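Local coordinates for glycoside hydrolase family protein (Novosphingobium sp. PP1Y, PDB 6Q2F) that probably hydrolyses terminal alpha-L-rhamnose from glycosides, as an alpha-L-rhamnosidase that binds a sodium ion, at residues W59-G64 / S680-V685; N63-K68 / T95-D100. All blocks are in the same frame, centred on the assembly; numbering follows the deposited sequence.

Contact 1 of 2, residues W59-G64 / S680-V685; sequences WHWMNG and SVHVPV
This is part of the closing seam of a (beta/alpha)8 barrel: Trp-59 to Met-62, the end of the first barrel strand, pair with Ser-680 to His-682, the loop leaving the eighth. The backbone evidence is one hydrogen bond, from His-682 N to His-60 O at 2.9 Å, almost straight with an N-H...O angle of 176°. One register step earlier, Ser-680 O receives a near-linear CA-H contact from Trp-59 CA at 3.2 Å. The same oxygen lies at the edge of the Trp-59 indole, near its plane, 3.1 Å from CD1.

Trp-59, Trp-61 and His-682 make an aromatic cluster. His-682 CG stands anti to the backbone N (chi1 161°), which directs the imidazole alongside the Trp-59 ring; its CB touches both indoles, 3.6 Å from Trp-59 NE1 and 3.4 Å from Trp-61 CD1. His-682 CD2 lies over one face of the Trp-61 indole, but the imidazole and the five-membered ring of that indole are inclined at 49°, too steep for a stack. Trp-61 NE1 in turn sits over a face of Trp-59. Asp-74, on helix 68-81, probably fixes how the Trp-59 and His-682 rings are turned, since its OD2 takes hydrogen bonds from Trp-59 NE1, His-682 ND1 and Val-683 N.

Farther along the strand, the side chains of selenomethionine Met-62 and Val-681 cross at about a right angle, touching through CG and CG1 at 3.7 Å. A bridging water then extends the pairing, accepting from Met-62 N at 2.8 Å and donating to His-682 O at 3.0 Å.

Contact 2 of 2, residues N63-K68 / T95-D100; sequences NGNITK and TPQIVD
Asn-65 and Asn-63 read the backbone of Thr-95 to Ile-98 with their side-chain amides, and three hydrogen bonds document it. Asn-65 uses both ends of its amide: OD1 accepts from Ile-98 N at 3.1 Å (N-H...O angle 165°), while ND2 gives a more bent bond to Pro-96 O at 3.0 Å, standing above that carbonyl's plane. ND2 also bonds Met-62 O on the first strand. CG lies anti to its own carbonyl carbon (chi1 -78°), which carries the amide across to the facing loop. Asn-63 OD1 accepts from Thr-95 N at 3.1 Å. Replacing Asn-65 by an alanine would probably leave Ile-98 N and Pro-96 O without their mates and let the 95-100 loop shift.

Van der Waals contacts flank these bonds: methyls of Thr-95 and Val-99 pack against the Asn-65 amide, CG2 of Thr-95 at 3.7 Å from ND2 and CG2 of Val-99 at 3.6 Å from OD1. Thr-67 CG2 passes Val-99 CG1 at a looser 4.2 Å.

An inverse gamma turn is centred on Asn-65, and Thr-67 is the N-cap of helix 68-81, its OG1 bonding Gly-70 N as well as Pro-684 O. The two loops follow the parallel strands 56-62 and 85-91, and so are neighbouring beta-alpha loops of the (beta/alpha)8 barrel.

In the fold
Along the chain the order is 59-64, 63-68, 95-100 and, nearly 600 residues later, 680-685. Contact 1 and contact 2 have centres about 7 Å apart, and their first segments overlap at Asn-63 and Gly-64; contact 1 uses the end of strand 56-62, joining it to the loop after strand 674-677, and contact 2 the loop that leaves it, joining that loop to the one after strand 85-91. They also touch directly, through probable hydrogen bonds from Thr-67 OG1 to Pro-684 O (2.7 Å) and from Thr-67 N to His-682 NE2 (3.3 Å). Both lie at the C-terminal strand ends, where barrels of this fold carry their active sites; the His-60 side chain is about 9 Å from the bound sodium ion.

Contact 1 of 2, residues W59-G64 / S680-V685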
ATOM      1  N   TRP A  59      -5.693  14.844   8.602  1.00 26.09           N
ATOM      2  CA  TRP A  59      -6.096  15.785   9.659  1.00 23.94           C
ATOM      3  C   TRP A  59      -7.059  15.064  10.603  1.00 26.41           C
ATOM      4  O   TRP A  59      -8.281  15.199  10.509  1.00 29.81           O
ATOM      5  CB  TRP A  59      -6.715  17.025   9.026  1.00 18.35           C
ATOM      6  CG  TRP A  59      -7.079  18.142   9.942  1.00 24.13           C
ATOM      7  CD1 TRP A  59      -6.267  18.786  10.855  1.00 23.09           C
ATOM      8  CD2 TRP A  59      -8.321  18.843   9.946  1.00 19.77           C
ATOM      9  NE1 TRP A  59      -6.964  19.817  11.451  1.00 25.24           N
ATOM     10  CE2 TRP A  59      -8.225  19.869  10.910  1.00 26.96           C
ATOM     11  CE3 TRP A  59      -9.517  18.687   9.245  1.00 25.12           C
ATOM     12  CZ2 TRP A  59      -9.278  20.732  11.182  1.00 24.54           C
ATOM     13  CZ3 TRP A  59     -10.570  19.533   9.529  1.00 26.34           C
ATOM     14  CH2 TRP A  59     -10.440  20.550  10.483  1.00 27.23           C
ATOM     15  N   HIS A  60      -6.494  14.285  11.517  1.00 28.44           N
ATOM     16  CA  HIS A  60      -7.290  13.438  12.393  1.00 31.44           C
ATOM     17  C   HIS A  60      -7.896  14.247  13.531  1.00 30.30           C
ATOM     18  O   HIS A  60      -7.201  15.013  14.196  1.00 26.81           O
ATOM     19  CB  HIS A  60      -6.437  12.311  12.970  1.00 32.86           C
ATOM     20  CG  HIS A  60      -6.020  11.285  11.962  1.00 34.61           C
ATOM     21  ND1 HIS A  60      -4.912  11.441  11.155  1.00 30.85           N
ATOM     22  CD2 HIS A  60      -6.550  10.078  11.651  1.00 37.19           C
ATOM     23  CE1 HIS A  60      -4.788  10.378  10.379  1.00 31.99           C
ATOM     24  NE2 HIS A  60      -5.768   9.538  10.659  1.00 34.80           N
ATOM     25  N   TRP A  61      -9.192  14.070  13.753  1.00 27.94           N
ATOM     26  CA  TRP A  61      -9.869  14.575  14.940  1.00 28.71           C
ATOM     27  C   TRP A  61      -9.809  13.483  16.004  1.00 33.38           C
ATOM     28  O   TRP A  61     -10.453  12.444  15.864  1.00 31.15           O
ATOM     29  CB  TRP A  61     -11.318  14.942  14.619  1.00 30.57           C
ATOM     30  CG  TRP A  61     -11.487  16.198  13.822  1.00 28.62           C
ATOM     31  CD1 TRP A  61     -10.510  16.963  13.281  1.00 25.04           C
ATOM     32  CD2 TRP A  61     -12.730  16.821  13.480  1.00 23.26           C
ATOM     33  NE1 TRP A  61     -11.058  18.035  12.615  1.00 25.45           N
ATOM     34  CE2 TRP A  61     -12.427  17.967  12.731  1.00 23.37           C
ATOM     35  CE3 TRP A  61     -14.078  16.505  13.724  1.00 23.15           C
ATOM     36  CZ2 TRP A  61     -13.418  18.827  12.245  1.00 24.13           C
ATOM     37  CZ3 TRP A  61     -15.046  17.357  13.258  1.00 25.72           C
ATOM     38  CH2 TRP A  61     -14.711  18.507  12.517  1.00 30.74           C
HETATM   39  N   MSE A  62      -9.026  13.711  17.056  1.00 29.17           N
HETATM   40  CA  MSE A  62      -8.713  12.659  18.011  1.00 29.82           C
HETATM   41  C   MSE A  62      -9.774  12.525  19.120  1.00 29.90           C
HETATM   42  O   MSE A  62      -9.770  13.300  20.070  1.00 28.95           O
HETATM   43  CB  MSE A  62      -7.335  12.906  18.649  1.00 27.98           C
HETATM   44  CG  MSE A  62      -6.128  12.843  17.702  1.00 26.55           C
HETATM   45 SE   MSE A  62      -6.160  11.322  16.493  0.79 29.51          SE
HETATM   46  CE  MSE A  62      -6.167   9.990  17.920  1.00 35.25           C
ATOM     47  N   ASN A  63     -10.678  11.546  18.991  1.00 33.30           N
ATOM     48  CA  ASN A  63     -11.560  11.142  20.091  1.00 27.74           C
ATOM     49  C   ASN A  63     -12.386  12.317  20.621  1.00 26.37           C
ATOM     50  O   ASN A  63     -12.482  12.540  21.826  1.00 27.92           O
ATOM     51  CB  ASN A  63     -10.724  10.502  21.211  1.00 30.84           C
ATOM     52  CG  ASN A  63     -11.557   9.723  22.220  1.00 40.54           C
ATOM     53  OD1 ASN A  63     -11.037   9.318  23.259  1.00 37.63           O
ATOM     54  ND2 ASN A  63     -12.837   9.487  21.913  1.00 41.35           N
ATOM     55  N   GLY A  64     -12.992  13.076  19.714  1.00 32.17           N
ATOM     56  CA  GLY A  64     -13.834  14.179  20.135  1.00 29.95           C
ATOM     57  C   GLY A  64     -13.093  15.433  20.587  1.00 32.38           C
ATOM     58  O   GLY A  64     -13.750  16.424  20.941  1.00 28.31           O
ATOM     59  N   SER A 680      -1.352  15.548  10.394  1.00 25.92           N
ATOM     60  CA  SER A 680      -1.528  16.796  10.991  1.00 26.70           C
ATOM     61  C   SER A 680      -2.754  16.650  11.873  1.00 30.23           C
ATOM     62  O   SER A 680      -3.829  16.989  11.492  1.00 29.14           O
ATOM     63  CB  SER A 680      -1.737  17.845   9.933  1.00 23.15           C
ATOM     64  OG  SER A 680      -1.645  19.109  10.449  1.00 28.44           O
ATOM     65  N   VAL A 681      -2.564  16.119  13.061  1.00 26.94           N
ATOM     66  CA  VAL A 681      -3.645  15.981  14.022  1.00 29.02           C
ATOM     67  C   VAL A 681      -4.231  17.357  14.337  1.00 32.86           C
ATOM     68  O   VAL A 681      -3.511  18.356  14.446  1.00 27.75           O
ATOM     69  CB  VAL A 681      -3.106  15.268  15.275  1.00 32.91           C
ATOM     70  CG1 VAL A 681      -3.950  15.585  16.489  1.00 44.49           C
ATOM     71  CG2 VAL A 681      -3.068  13.763  15.049  1.00 29.61           C
ATOM     72  N   HIS A 682      -5.551  17.410  14.467  1.00 32.87           N
ATOM     73  CA  HIS A 682      -6.235  18.655  14.797  1.00 29.82           C
ATOM     74  C   HIS A 682      -5.874  19.120  16.201  1.00 32.36           C
ATOM     75  O   HIS A 682      -5.912  18.329  17.154  1.00 31.86           O
ATOM     76  CB  HIS A 682      -7.749  18.454  14.694  1.00 25.12           C
ATOM     77  CG  HIS A 682      -8.550  19.487  15.420  1.00 24.37           C
ATOM     78  ND1 HIS A 682      -8.415  20.837  15.180  1.00 23.50           N
ATOM     79  CD2 HIS A 682      -9.519  19.364  16.361  1.00 25.62           C
ATOM     80  CE1 HIS A 682      -9.257  21.504  15.949  1.00 29.03           C
ATOM     81  NE2 HIS A 682      -9.942  20.631  16.668  1.00 32.65           N
ATOM     82  N   VAL A 683      -5.540  20.405  16.322  1.00 26.89           N
ATOM     83  CA  VAL A 683      -5.149  21.016  17.590  1.00 22.96           C
ATOM     84  C   VAL A 683      -6.340  21.781  18.154  1.00 30.94           C
ATOM     85  O   VAL A 683      -6.666  22.871  17.666  1.00 31.33           O
ATOM     86  CB  VAL A 683      -3.935  21.938  17.408  1.00 28.68           C
ATOM     87  CG1 VAL A 683      -3.598  22.658  18.723  1.00 24.00           C
ATOM     88  CG2 VAL A 683      -2.759  21.143  16.887  1.00 26.63           C
ATOM     89  N   PRO A 684      -7.046  21.234  19.143  1.00 36.10           N
ATOM     90  CA  PRO A 684      -8.270  21.903  19.623  1.00 32.12           C
ATOM     91  C   PRO A 684      -8.023  23.035  20.604  1.00 35.45           C
ATOM     92  O   PRO A 684      -8.878  23.923  20.704  1.00 34.38           O
ATOM     93  CB  PRO A 684      -9.040  20.768  20.300  1.00 25.83           C
ATOM     94  CG  PRO A 684      -7.930  19.950  20.885  1.00 29.76           C
ATOM     95  CD  PRO A 684      -6.896  19.904  19.744  1.00 31.49           C
ATOM     96  N   VAL A 685      -6.907  23.027  21.331  1.00 33.46           N
ATOM     97  CA  VAL A 685      -6.591  24.049  22.324  1.00 32.44           C
ATOM     98  C   VAL A 685      -5.107  24.374  22.202  1.00 37.95           C
ATOM     99  O   VAL A 685      -4.298  23.520  21.831  1.00 38.57           O
ATOM    100  CB  VAL A 685      -6.948  23.599  23.769  1.00 38.64           C
ATOM    101  CG1 VAL A 685      -8.437  23.293  23.894  1.00 42.13           C
ATOM    102  CG2 VAL A 685      -6.160  22.371  24.157  1.00 37.52           C
TER
HETATM  103  O   HOH W   1      -8.068  16.301  17.695  1.00 26.30           O

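Contact 2 of 2, residues N63-K68 / T95-D100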
ATOM      1  N   ASN A  63     -10.678  11.546  18.991  1.00 33.30           N
ATOM      2  CA  ASN A  63     -11.560  11.142  20.091  1.00 27.74           C
ATOM      3  C   ASN A  63     -12.386  12.317  20.621  1.00 26.37           C
ATOM      4  O   ASN A  63     -12.482  12.540  21.826  1.00 27.92           O
ATOM      5  CB  ASN A  63     -10.724  10.502  21.211  1.00 30.84           C
ATOM      6  CG  ASN A  63     -11.557   9.723  22.220  1.00 40.54           C
ATOM      7  OD1 ASN A  63     -11.037   9.318  23.259  1.00 37.63           O
ATOM      8  ND2 ASN A  63     -12.837   9.487  21.913  1.00 41.35           N
ATOM      9  N   GLY A  64     -12.992  13.076  19.714  1.00 32.17           N
ATOM     10  CA  GLY A  64     -13.834  14.179  20.135  1.00 29.95           C
ATOM     11  C   GLY A  64     -13.093  15.433  20.587  1.00 32.38           C
ATOM     12  O   GLY A  64     -13.750  16.424  20.941  1.00 28.31           O
ATOM     13  N   ASN A  65     -11.758  15.434  20.596  1.00 32.10           N
ATOM     14  CA  ASN A  65     -10.985  16.622  20.971  1.00 32.59           C
ATOM     15  C   ASN A  65     -10.998  17.618  19.813  1.00 34.40           C
ATOM     16  O   ASN A  65     -10.085  17.670  18.984  1.00 28.37           O
ATOM     17  CB  ASN A  65      -9.564  16.225  21.343  1.00 27.66           C
ATOM     18  CG  ASN A  65      -9.478  15.633  22.738  1.00 32.69           C
ATOM     19  OD1 ASN A  65      -9.781  16.302  23.709  1.00 35.40           O
ATOM     20  ND2 ASN A  65      -9.058  14.378  22.836  1.00 32.50           N
ATOM     21  N   ILE A  66     -12.047  18.441  19.769  1.00 30.72           N
ATOM     22  CA  ILE A  66     -12.366  19.259  18.600  1.00 26.93           C
ATOM     23  C   ILE A  66     -12.936  20.584  19.068  1.00 31.65           C
ATOM     24  O   ILE A  66     -13.841  20.608  19.902  1.00 30.35           O
ATOM     25  CB  ILE A  66     -13.417  18.577  17.696  1.00 29.94           C
ATOM     26  CG1 ILE A  66     -13.000  17.156  17.307  1.00 27.97           C
ATOM     27  CG2 ILE A  66     -13.712  19.430  16.477  1.00 28.36           C
ATOM     28  CD1 ILE A  66     -14.223  16.221  17.109  1.00 27.27           C
ATOM     29  N   THR A  67     -12.437  21.691  18.516  1.00 26.32           N
ATOM     30  CA  THR A  67     -13.104  22.977  18.686  1.00 32.19           C
ATOM     31  C   THR A  67     -13.053  23.736  17.367  1.00 35.11           C
ATOM     32  O   THR A  67     -12.123  23.566  16.570  1.00 35.73           O
ATOM     33  CB  THR A  67     -12.490  23.868  19.781  1.00 34.76           C
ATOM     34  OG1 THR A  67     -11.172  24.264  19.403  1.00 30.77           O
ATOM     35  CG2 THR A  67     -12.446  23.175  21.150  1.00 25.70           C
ATOM     36  N   LYS A  68     -14.053  24.599  17.155  1.00 24.02           N
ATOM     37  CA  LYS A  68     -14.018  25.484  15.997  1.00 26.41           C
ATOM     38  C   LYS A  68     -12.840  26.445  16.070  1.00 29.41           C
ATOM     39  O   LYS A  68     -12.215  26.752  15.050  1.00 30.22           O
ATOM     40  CB  LYS A  68     -15.333  26.242  15.887  1.00 26.39           C
ATOM     41  CG  LYS A  68     -16.435  25.402  15.213  1.00 30.39           C
ATOM     42  CD  LYS A  68     -17.797  25.752  15.767  1.00 44.67           C
ATOM     43  CE  LYS A  68     -18.529  26.652  14.810  1.00 42.77           C
ATOM     44  NZ  LYS A  68     -19.761  27.177  15.422  1.00 29.69           N
ATOM     45  N   THR A  95      -7.986   8.800  23.724  1.00 36.05           N
ATOM     46  CA  THR A  95      -7.134   9.983  23.809  1.00 38.10           C
ATOM     47  C   THR A  95      -7.588  10.797  25.011  1.00 35.08           C
ATOM     48  O   THR A  95      -8.798  10.992  25.192  1.00 36.18           O
ATOM     49  CB  THR A  95      -7.213  10.869  22.553  1.00 35.07           C
ATOM     50  OG1 THR A  95      -6.945  10.093  21.383  1.00 35.60           O
ATOM     51  CG2 THR A  95      -6.196  11.993  22.645  1.00 32.69           C
ATOM     52  N   PRO A  96      -6.666  11.300  25.835  1.00 34.89           N
ATOM     53  CA  PRO A  96      -7.090  12.108  26.985  1.00 37.95           C
ATOM     54  C   PRO A  96      -7.904  13.309  26.534  1.00 31.15           C
ATOM     55  O   PRO A  96      -7.697  13.870  25.455  1.00 34.53           O
ATOM     56  CB  PRO A  96      -5.770  12.532  27.645  1.00 39.59           C
ATOM     57  CG  PRO A  96      -4.758  11.507  27.149  1.00 39.61           C
ATOM     58  CD  PRO A  96      -5.201  11.169  25.764  1.00 35.84           C
ATOM     59  N   GLN A  97      -8.879  13.665  27.354  1.00 35.26           N
ATOM     60  CA  GLN A  97      -9.733  14.807  27.072  1.00 42.94           C
ATOM     61  C   GLN A  97      -8.995  16.072  27.490  1.00 36.41           C
ATOM     62  O   GLN A  97      -8.701  16.268  28.667  1.00 40.95           O
ATOM     63  CB  GLN A  97     -11.062  14.684  27.809  1.00 38.24           C
ATOM     64  CG  GLN A  97     -12.068  15.738  27.392  1.00 41.36           C
ATOM     65  CD  GLN A  97     -13.326  15.695  28.229  1.00 48.23           C
ATOM     66  OE1 GLN A  97     -13.782  14.625  28.629  1.00 46.37           O
ATOM     67  NE2 GLN A  97     -13.893  16.871  28.507  1.00 45.57           N
ATOM     68  N   ILE A  98      -8.676  16.916  26.516  1.00 33.56           N
ATOM     69  CA  ILE A  98      -8.051  18.204  26.769  1.00 39.77           C
ATOM     70  C   ILE A  98      -8.946  19.344  26.348  1.00 38.85           C
ATOM     71  O   ILE A  98      -8.547  20.507  26.439  1.00 42.65           O
ATOM     72  CB  ILE A  98      -6.682  18.300  26.081  1.00 34.16           C
ATOM     73  CG1 ILE A  98      -6.864  18.267  24.565  1.00 36.99           C
ATOM     74  CG2 ILE A  98      -5.832  17.117  26.489  1.00 34.69           C
ATOM     75  CD1 ILE A  98      -5.642  18.781  23.802  1.00 34.60           C
ATOM     76  N   VAL A  99     -10.144  19.044  25.885  1.00 34.61           N
ATOM     77  CA  VAL A  99     -11.148  20.049  25.649  1.00 34.78           C
ATOM     78  C   VAL A  99     -12.157  20.012  26.787  1.00 37.02           C
ATOM     79  O   VAL A  99     -12.295  19.025  27.519  1.00 37.01           O
ATOM     80  CB  VAL A  99     -11.853  19.839  24.300  1.00 31.62           C
ATOM     81  CG1 VAL A  99     -10.845  19.923  23.178  1.00 29.22           C
ATOM     82  CG2 VAL A  99     -12.587  18.497  24.301  1.00 26.98           C
ATOM     83  N   ASP A 100     -12.888  21.113  26.918  1.00 39.03           N
ATOM     84  CA  ASP A 100     -13.935  21.219  27.921  1.00 36.96           C
ATOM     85  C   ASP A 100     -14.988  20.121  27.758  1.00 36.00           C
ATOM     86  O   ASP A 100     -15.466  19.558  28.750  1.00 41.85           O
ATOM     87  CB  ASP A 100     -14.552  22.610  27.824  1.00 49.30           C
ATOM     88  CG  ASP A 100     -15.616  22.833  28.843  1.00 56.41           C
ATOM     89  OD1 ASP A 100     -16.774  22.476  28.549  1.00 61.16           O
ATOM     90  OD2 ASP A 100     -15.293  23.363  29.927  1.00 71.16           O
TER